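Local coordinates for protein histidinol-phosphate aminotransferase (Clostridium acetobutylicum, PDB 3FTB) that probably acts as a pyridoxal 5'-phosphate-dependent aminotransferase, most likely on histidinol phosphate in histidine biosynthesis, at residues K215-P220 with T262-E267; S32-P37 with A297-C302. All coordinates share one frame; numbering follows the deposited sequence.

In the fold
Contacts 1 and 2 touch each other, with their centres about 14 Å apart. The loop 32-37 of contact 2 meets the turn 215-220 of contact 1 through Asn36. Its ND2 probably donates to Phe216 O (3.0 Å), and its backbone N to Lys215 O (3.2 Å). The side chain of Lys215 runs on past Asn34, with CD 3.3 Å from Asn34 O. A bound phosphate ion, probably from the crystallisation liquor, lies about 4 Å from the side chain of Asn34. Lys215 is probably the lysine that binds pyridoxal phosphate, as in other fold-type I aminotransferases, and its NZ is hydrogen-bonded to Tyr58 OH of the second subunit, so both contacts probably border the active site.

Contact 1: K215-P220 with T262-E267; sequences KFFAMP and TNYIEE
Phe216 and Phe217 meet Tyr264 and Ile265 because two neighbouring residues of one turn take different first torsions. Phe216 holds its ring opposite the backbone N (chi1 -172°), whereas Phe217 swings CG opposite its own carbonyl carbon (chi1 -75°). Within this type I turn, which runs from Lys215 to Ala218, the two rings also meet each other: Phe216 CD2 sits 3.9 Å above the plane of the Phe217 ring, offset toward its rim. Ile265 approaches both rings with different branches. Ile265 CG2 comes up at the edge of the Phe216 ring, 4.1 Å from Phe216 CE2. Its CG1 and CD1 slant against the far end of Phe217, with Ile265 CG1 4.0 Å from Phe217 CE2. Tyr264 projects from the helix toward the turn, and its CE2 passes 4.0 Å from Phe217 CD2. The same Tyr264 CE2 also has Phe216 O at the ring edge, in its plane, 3.6 Å away. Tyr264 OH lies 3.6 Å from Ala218 CB. That hydroxyl is satisfied elsewhere, by a hydrogen bond to Gly39 O, which ties the tip of the ring to a third piece of chain. The contact is otherwise greasy and mostly buried, and Phe189 stacks edge-to-face with Phe216. Overall, the first turns of the long helix 262-285 lie over the loop that links strands 207-212 and 225-229 of the large seven-stranded sheet.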
ATOM      1  N   LYS A 215     -13.528  -4.527  -7.868  1.00 22.35           N
ATOM      2  CA  LYS A 215     -14.267  -5.192  -8.924  1.00 36.73           C
ATOM      3  C   LYS A 215     -15.511  -4.390  -9.284  1.00 34.66           C
ATOM      4  O   LYS A 215     -15.631  -3.897 -10.407  1.00 35.13           O
ATOM      5  CB  LYS A 215     -14.638  -6.624  -8.506  1.00 46.81           C
ATOM      6  CG  LYS A 215     -13.447  -7.569  -8.336  1.00 46.46           C
ATOM      7  CD  LYS A 215     -12.619  -7.670  -9.615  1.00 49.11           C
ATOM      8  CE  LYS A 215     -11.636  -8.843  -9.577  1.00 52.28           C
ATOM      9  NZ  LYS A 215     -10.487  -8.597  -8.662  1.00 61.82           N
ATOM     10  N   PHE A 216     -16.415  -4.243  -8.319  1.00 38.93           N
ATOM     11  CA  PHE A 216     -17.713  -3.609  -8.551  1.00 42.45           C
ATOM     12  C   PHE A 216     -17.670  -2.113  -8.891  1.00 42.59           C
ATOM     13  O   PHE A 216     -18.551  -1.606  -9.599  1.00 42.27           O
ATOM     14  CB  PHE A 216     -18.632  -3.834  -7.353  1.00 37.30           C
ATOM     15  CG  PHE A 216     -20.049  -3.383  -7.582  1.00 43.69           C
ATOM     16  CD1 PHE A 216     -20.862  -4.033  -8.494  1.00 37.80           C
ATOM     17  CD2 PHE A 216     -20.572  -2.313  -6.873  1.00 45.96           C
ATOM     18  CE1 PHE A 216     -22.171  -3.618  -8.698  1.00 37.67           C
ATOM     19  CE2 PHE A 216     -21.867  -1.900  -7.075  1.00 38.98           C
ATOM     20  CZ  PHE A 216     -22.668  -2.552  -7.987  1.00 36.48           C
ATOM     21  N   PHE A 217     -16.657  -1.413  -8.383  1.00 34.46           N
ATOM     22  CA  PHE A 217     -16.535   0.030  -8.599  1.00 31.10           C
ATOM     23  C   PHE A 217     -15.518   0.365  -9.679  1.00 25.88           C
ATOM     24  O   PHE A 217     -15.183   1.539  -9.883  1.00 25.32           O
ATOM     25  CB  PHE A 217     -16.200   0.768  -7.287  1.00 38.47           C
ATOM     26  CG  PHE A 217     -17.372   0.886  -6.347  1.00 40.18           C
ATOM     27  CD1 PHE A 217     -17.542  -0.020  -5.312  1.00 39.06           C
ATOM     28  CD2 PHE A 217     -18.316   1.886  -6.518  1.00 42.27           C
ATOM     29  CE1 PHE A 217     -18.625   0.069  -4.454  1.00 36.86           C
ATOM     30  CE2 PHE A 217     -19.404   1.983  -5.670  1.00 46.93           C
ATOM     31  CZ  PHE A 217     -19.560   1.065  -4.631  1.00 45.07           C
ATOM     32  N   ALA A 218     -15.039  -0.679 -10.356  1.00 29.30           N
ATOM     33  CA  ALA A 218     -14.227  -0.562 -11.572  1.00 33.75           C
ATOM     34  C   ALA A 218     -12.868   0.112 -11.384  1.00 41.26           C
ATOM     35  O   ALA A 218     -12.235   0.524 -12.374  1.00 34.68           O
ATOM     36  CB  ALA A 218     -15.017   0.142 -12.688  1.00 33.77           C
ATOM     37  N   MET A 219     -12.411   0.207 -10.134  1.00 44.85           N
ATOM     38  CA  MET A 219     -11.188   0.953  -9.825  1.00 48.33           C
ATOM     39  C   MET A 219     -10.067   0.092  -9.208  1.00 50.22           C
ATOM     40  O   MET A 219      -9.727   0.277  -8.040  1.00 50.36           O
ATOM     41  CB  MET A 219     -11.510   2.165  -8.918  1.00 45.16           C
ATOM     42  CG  MET A 219     -12.336   3.291  -9.595  1.00 44.54           C
ATOM     43  SD  MET A 219     -12.711   4.793  -8.607  1.00 37.32           S
ATOM     44  CE  MET A 219     -13.660   4.066  -7.275  1.00 42.35           C
ATOM     45  N   PRO A 220      -9.487  -0.851  -9.988  1.00 46.57           N
ATOM     46  CA  PRO A 220      -8.369  -1.637  -9.434  1.00 45.15           C
ATOM     47  C   PRO A 220      -7.049  -0.868  -9.225  1.00 42.58           C
ATOM     48  O   PRO A 220      -6.296  -1.205  -8.307  1.00 38.05           O
ATOM     49  CB  PRO A 220      -8.179  -2.760 -10.470  1.00 36.11           C
ATOM     50  CG  PRO A 220      -8.842  -2.250 -11.715  1.00 34.71           C
ATOM     51  CD  PRO A 220     -10.021  -1.480 -11.211  1.00 31.22           C
ATOM     52  N   THR A 262     -25.117   6.262  -5.356  1.00 46.08           N
ATOM     53  CA  THR A 262     -26.228   5.330  -5.536  1.00 44.62           C
ATOM     54  C   THR A 262     -26.627   5.156  -7.001  1.00 36.29           C
ATOM     55  O   THR A 262     -27.087   4.087  -7.393  1.00 35.66           O
ATOM     56  CB  THR A 262     -27.480   5.734  -4.689  1.00 36.87           C
ATOM     57  OG1 THR A 262     -27.570   7.162  -4.609  1.00 27.89           O
ATOM     58  CG2 THR A 262     -27.365   5.188  -3.283  1.00 34.91           C
ATOM     59  N   ASN A 263     -26.454   6.197  -7.808  1.00 38.14           N
ATOM     60  CA  ASN A 263     -26.853   6.114  -9.216  1.00 46.04           C
ATOM     61  C   ASN A 263     -25.836   5.419 -10.136  1.00 50.18           C
ATOM     62  O   ASN A 263     -26.156   5.048 -11.269  1.00 47.01           O
ATOM     63  CB  ASN A 263     -27.275   7.483  -9.754  1.00 45.92           C
ATOM     64  CG  ASN A 263     -28.624   7.927  -9.205  1.00 58.54           C
ATOM     65  OD1 ASN A 263     -29.587   7.154  -9.187  1.00 62.12           O
ATOM     66  ND2 ASN A 263     -28.700   9.175  -8.749  1.00 63.52           N
ATOM     67  N   TYR A 264     -24.616   5.244  -9.642  1.00 53.89           N
ATOM     68  CA  TYR A 264     -23.645   4.390 -10.308  1.00 48.02           C
ATOM     69  C   TYR A 264     -23.967   2.960  -9.915  1.00 41.19           C
ATOM     70  O   TYR A 264     -23.885   2.037 -10.731  1.00 48.26           O
ATOM     71  CB  TYR A 264     -22.216   4.728  -9.874  1.00 45.86           C
ATOM     72  CG  TYR A 264     -21.192   3.761 -10.421  1.00 35.39           C
ATOM     73  CD1 TYR A 264     -20.593   3.984 -11.649  1.00 28.15           C
ATOM     74  CD2 TYR A 264     -20.848   2.610  -9.721  1.00 36.56           C
ATOM     75  CE1 TYR A 264     -19.663   3.104 -12.159  1.00 39.84           C
ATOM     76  CE2 TYR A 264     -19.922   1.714 -10.230  1.00 39.28           C
ATOM     77  CZ  TYR A 264     -19.332   1.970 -11.449  1.00 44.31           C
ATOM     78  OH  TYR A 264     -18.409   1.094 -11.974  1.00 45.62           O
ATOM     79  N   ILE A 265     -24.346   2.790  -8.653  1.00 34.41           N
ATOM     80  CA  ILE A 265     -24.685   1.478  -8.129  1.00 44.80           C
ATOM     81  C   ILE A 265     -25.982   0.888  -8.719  1.00 51.40           C
ATOM     82  O   ILE A 265     -26.135  -0.325  -8.784  1.00 50.46           O
ATOM     83  CB  ILE A 265     -24.741   1.509  -6.582  1.00 39.17           C
ATOM     84  CG1 ILE A 265     -23.367   1.900  -6.020  1.00 36.31           C
ATOM     85  CG2 ILE A 265     -25.196   0.159  -6.023  1.00 38.67           C
ATOM     86  CD1 ILE A 265     -23.357   2.268  -4.526  1.00 31.49           C
ATOM     87  N   GLU A 266     -26.904   1.738  -9.160  1.00 57.82           N
ATOM     88  CA  GLU A 266     -28.191   1.257  -9.672  1.00 56.18           C
ATOM     89  C   GLU A 266     -28.157   0.994 -11.173  1.00 45.37           C
ATOM     90  O   GLU A 266     -28.828   0.087 -11.687  1.00 40.16           O
ATOM     91  CB  GLU A 266     -29.297   2.264  -9.358  1.00 66.32           C
ATOM     92  CG  GLU A 266     -29.632   2.392  -7.885  1.00 72.64           C
ATOM     93  CD  GLU A 266     -30.653   3.482  -7.629  1.00 81.35           C
ATOM     94  OE1 GLU A 266     -31.305   3.444  -6.563  1.00 84.10           O
ATOM     95  OE2 GLU A 266     -30.806   4.373  -8.495  1.00 82.16           O
ATOM     96  N   GLU A 267     -27.388   1.816 -11.873  1.00 37.55           N
ATOM     97  CA  GLU A 267     -27.193   1.651 -13.300  1.00 45.39           C
ATOM     98  C   GLU A 267     -26.411   0.350 -13.527  1.00 38.93           C
ATOM     99  O   GLU A 267     -26.552  -0.322 -14.551  1.00 34.57           O
ATOM    100  CB  GLU A 267     -26.429   2.859 -13.857  1.00 55.23           C
ATOM    101  CG  GLU A 267     -26.412   2.965 -15.380  1.00 69.15           C
ATOM    102  CD  GLU A 267     -25.154   3.647 -15.914  1.00 69.65           C
ATOM    103  OE1 GLU A 267     -24.643   3.208 -16.970  1.00 74.89           O
ATOM    104  OE2 GLU A 267     -24.678   4.609 -15.277  1.00 57.87           O
TER

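Contact 2: S32-P37 with A297-C302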
ATOM      1  N   SER A  32     -10.998 -13.146 -18.931  1.00 27.52           N
ATOM      2  CA  SER A  32     -10.434 -13.581 -17.664  1.00 32.34           C
ATOM      3  C   SER A  32     -10.448 -12.429 -16.624  1.00 31.36           C
ATOM      4  O   SER A  32     -10.208 -12.644 -15.424  1.00 24.58           O
ATOM      5  CB  SER A  32      -9.038 -14.189 -17.862  1.00 32.17           C
ATOM      6  OG  SER A  32      -8.052 -13.199 -18.085  1.00 37.42           O
ATOM      7  N   SER A  33     -10.771 -11.219 -17.082  1.00 17.02           N
ATOM      8  CA  SER A  33     -10.909 -10.073 -16.188  1.00 23.49           C
ATOM      9  C   SER A  33     -12.365  -9.771 -15.797  1.00 30.60           C
ATOM     10  O   SER A  33     -13.246  -9.631 -16.652  1.00 28.74           O
ATOM     11  CB  SER A  33     -10.283  -8.839 -16.830  1.00 30.92           C
ATOM     12  OG  SER A  33     -10.850  -7.662 -16.288  1.00 46.79           O
ATOM     13  N   ASN A  34     -12.613  -9.664 -14.497  1.00 33.62           N
ATOM     14  CA  ASN A  34     -13.961  -9.408 -13.999  1.00 36.08           C
ATOM     15  C   ASN A  34     -14.106  -8.030 -13.358  1.00 35.29           C
ATOM     16  O   ASN A  34     -14.564  -7.901 -12.227  1.00 38.43           O
ATOM     17  CB  ASN A  34     -14.380 -10.482 -12.994  1.00 34.32           C
ATOM     18  CG  ASN A  34     -14.060 -11.894 -13.465  1.00 32.35           C
ATOM     19  OD1 ASN A  34     -13.621 -12.724 -12.675  1.00 38.29           O
ATOM     20  ND2 ASN A  34     -14.290 -12.175 -14.741  1.00 26.31           N
ATOM     21  N   ILE A  35     -13.709  -6.995 -14.084  1.00 37.21           N
ATOM     22  CA  ILE A  35     -13.922  -5.633 -13.624  1.00 29.56           C
ATOM     23  C   ILE A  35     -15.197  -5.125 -14.272  1.00 38.00           C
ATOM     24  O   ILE A  35     -15.528  -5.524 -15.386  1.00 36.61           O
ATOM     25  CB  ILE A  35     -12.743  -4.701 -13.990  1.00 21.34           C
ATOM     26  CG1 ILE A  35     -11.414  -5.290 -13.485  1.00 29.78           C
ATOM     27  CG2 ILE A  35     -12.976  -3.267 -13.448  1.00 20.30           C
ATOM     28  CD1 ILE A  35     -11.354  -5.548 -11.965  1.00 22.69           C
ATOM     29  N   ASN A  36     -15.909  -4.262 -13.553  1.00 38.46           N
ATOM     30  CA  ASN A  36     -17.154  -3.656 -14.019  1.00 38.51           C
ATOM     31  C   ASN A  36     -16.943  -2.905 -15.331  1.00 37.47           C
ATOM     32  O   ASN A  36     -16.050  -2.069 -15.435  1.00 48.00           O
ATOM     33  CB  ASN A  36     -17.690  -2.714 -12.928  1.00 44.67           C
ATOM     34  CG  ASN A  36     -19.114  -2.249 -13.179  1.00 40.47           C
ATOM     35  OD1 ASN A  36     -19.468  -1.842 -14.286  1.00 35.96           O
ATOM     36  ND2 ASN A  36     -19.932  -2.277 -12.129  1.00 36.93           N
ATOM     37  N   PRO A  37     -17.775  -3.199 -16.339  1.00 39.88           N
ATOM     38  CA  PRO A  37     -17.671  -2.647 -17.689  1.00 49.40           C
ATOM     39  C   PRO A  37     -18.225  -1.224 -17.770  1.00 55.54           C
ATOM     40  O   PRO A  37     -17.859  -0.464 -18.668  1.00 52.67           O
ATOM     41  CB  PRO A  37     -18.565  -3.598 -18.479  1.00 38.19           C
ATOM     42  CG  PRO A  37     -19.685  -3.780 -17.549  1.00 32.14           C
ATOM     43  CD  PRO A  37     -18.969  -4.052 -16.234  1.00 36.37           C
ATOM     44  N   ALA A 297     -22.648 -13.110  -9.544  1.00 30.80           N
ATOM     45  CA  ALA A 297     -21.859 -11.900  -9.750  1.00 30.66           C
ATOM     46  C   ALA A 297     -21.650 -11.668 -11.243  1.00 29.93           C
ATOM     47  O   ALA A 297     -22.522 -11.984 -12.053  1.00 38.41           O
ATOM     48  CB  ALA A 297     -20.511 -12.002  -9.021  1.00 36.04           C
ATOM     49  N   ASN A 298     -20.486 -11.144 -11.617  1.00 39.53           N
ATOM     50  CA  ASN A 298     -20.208 -10.851 -13.030  1.00 35.43           C
ATOM     51  C   ASN A 298     -19.275 -11.854 -13.738  1.00 28.05           C
ATOM     52  O   ASN A 298     -18.409 -11.466 -14.537  1.00 29.35           O
ATOM     53  CB  ASN A 298     -19.698  -9.414 -13.192  1.00 39.41           C
ATOM     54  CG  ASN A 298     -18.371  -9.194 -12.498  1.00 35.77           C
ATOM     55  OD1 ASN A 298     -18.113  -9.785 -11.453  1.00 27.64           O
ATOM     56  ND2 ASN A 298     -17.511  -8.364 -13.087  1.00 32.69           N
ATOM     57  N   PHE A 299     -19.482 -13.144 -13.466  1.00 30.59           N
ATOM     58  CA  PHE A 299     -18.761 -14.209 -14.152  1.00 26.15           C
ATOM     59  C   PHE A 299     -19.543 -15.523 -14.091  1.00 27.65           C
ATOM     60  O   PHE A 299     -20.426 -15.691 -13.250  1.00 29.29           O
ATOM     61  CB  PHE A 299     -17.364 -14.389 -13.560  1.00 27.29           C
ATOM     62  CG  PHE A 299     -17.364 -14.554 -12.070  1.00 31.34           C
ATOM     63  CD1 PHE A 299     -17.592 -15.794 -11.497  1.00 40.51           C
ATOM     64  CD2 PHE A 299     -17.145 -13.464 -11.239  1.00 24.92           C
ATOM     65  CE1 PHE A 299     -17.602 -15.950 -10.119  1.00 32.86           C
ATOM     66  CE2 PHE A 299     -17.157 -13.612  -9.873  1.00 29.90           C
ATOM     67  CZ  PHE A 299     -17.381 -14.857  -9.308  1.00 35.59           C
ATOM     68  N   VAL A 300     -19.199 -16.447 -14.984  1.00 33.97           N
ATOM     69  CA  VAL A 300     -19.925 -17.706 -15.139  1.00 38.66           C
ATOM     70  C   VAL A 300     -18.957 -18.886 -15.368  1.00 42.49           C
ATOM     71  O   VAL A 300     -18.044 -18.787 -16.192  1.00 41.05           O
ATOM     72  CB  VAL A 300     -20.915 -17.598 -16.327  1.00 32.52           C
ATOM     73  CG1 VAL A 300     -20.160 -17.295 -17.626  1.00 26.82           C
ATOM     74  CG2 VAL A 300     -21.758 -18.855 -16.455  1.00 29.75           C
ATOM     75  N   LEU A 301     -19.147 -19.989 -14.637  1.00 38.85           N
ATOM     76  CA  LEU A 301     -18.311 -21.193 -14.809  1.00 34.94           C
ATOM     77  C   LEU A 301     -18.956 -22.249 -15.721  1.00 36.74           C
ATOM     78  O   LEU A 301     -20.016 -22.809 -15.405  1.00 29.91           O
ATOM     79  CB  LEU A 301     -17.981 -21.842 -13.454  1.00 35.31           C
ATOM     80  CG  LEU A 301     -17.166 -23.141 -13.492  1.00 32.35           C
ATOM     81  CD1 LEU A 301     -15.689 -22.832 -13.681  1.00 23.80           C
ATOM     82  CD2 LEU A 301     -17.387 -23.980 -12.235  1.00 31.72           C
ATOM     83  N   CYS A 302     -18.293 -22.539 -16.835  1.00 45.19           N
ATOM     84  CA  CYS A 302     -18.812 -23.489 -17.811  1.00 44.56           C
ATOM     85  C   CYS A 302     -18.026 -24.811 -17.839  1.00 34.39           C
ATOM     86  O   CYS A 302     -16.797 -24.827 -17.794  1.00 37.18           O
ATOM     87  CB  CYS A 302     -18.872 -22.835 -19.201  1.00 33.10           C
ATOM     88  SG  CYS A 302     -19.882 -21.318 -19.257  1.00 32.19           S
TER
HETATM   89  O   HOH W   1     -17.678  -7.649 -15.589  1.00 22.36           O
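Asn34 and Asn298 join an N-terminal loop to the small-domain sheet of a fold-type I aminotransferase, at the start of strand 299-304. That strand lies between 336-340 and 289-293 in the mixed five-stranded sheet, and 32-37 follows strand 29-30 at the edge of the same sheet. The tight part is a single hydrogen bond, from Asn298 ND2 to Asn34 O at 3.1 Å. It is nearly straight, with an angle of 168° at the hydrogen. The acceptor lies close to the plane of the Asn298 amide, yet the N-H comes down from above the carbonyl plane, 75° out of it, and so meets no lone pair squarely. Asn298 makes this approach with CG lodged between its backbone N and carbonyl carbon, which aims the amide at the loop. Asn34 CB lies beside the same nitrogen, 3.8 Å from Asn298 ND2.

The rest is looser. The Asn34 and Phe299 side chains cross at about a right angle, yet the planes of amide and ring are only 30° apart. The approach is slanting: Asn34 OD1 is 3.9 Å from Phe299 CD2. ND2 of Asn34 comes no nearer than 4.0 Å to Phe299 CB, so van der Waals contact is all that links them. Phe299 is held from elsewhere too, in an edge-to-face stack with Phe186, while Arg338 and Ala340 of strand 336-340 touch Asn34. The side chain of Ile35 starts out away from the strand and packs on Lys215, and its carbonyl is left to a solvent molecule. That water donates to Ile35 O at 3.0 Å and sits beside Asn298 ND2, at a modelled distance of 2.6 Å that is doubtfully short.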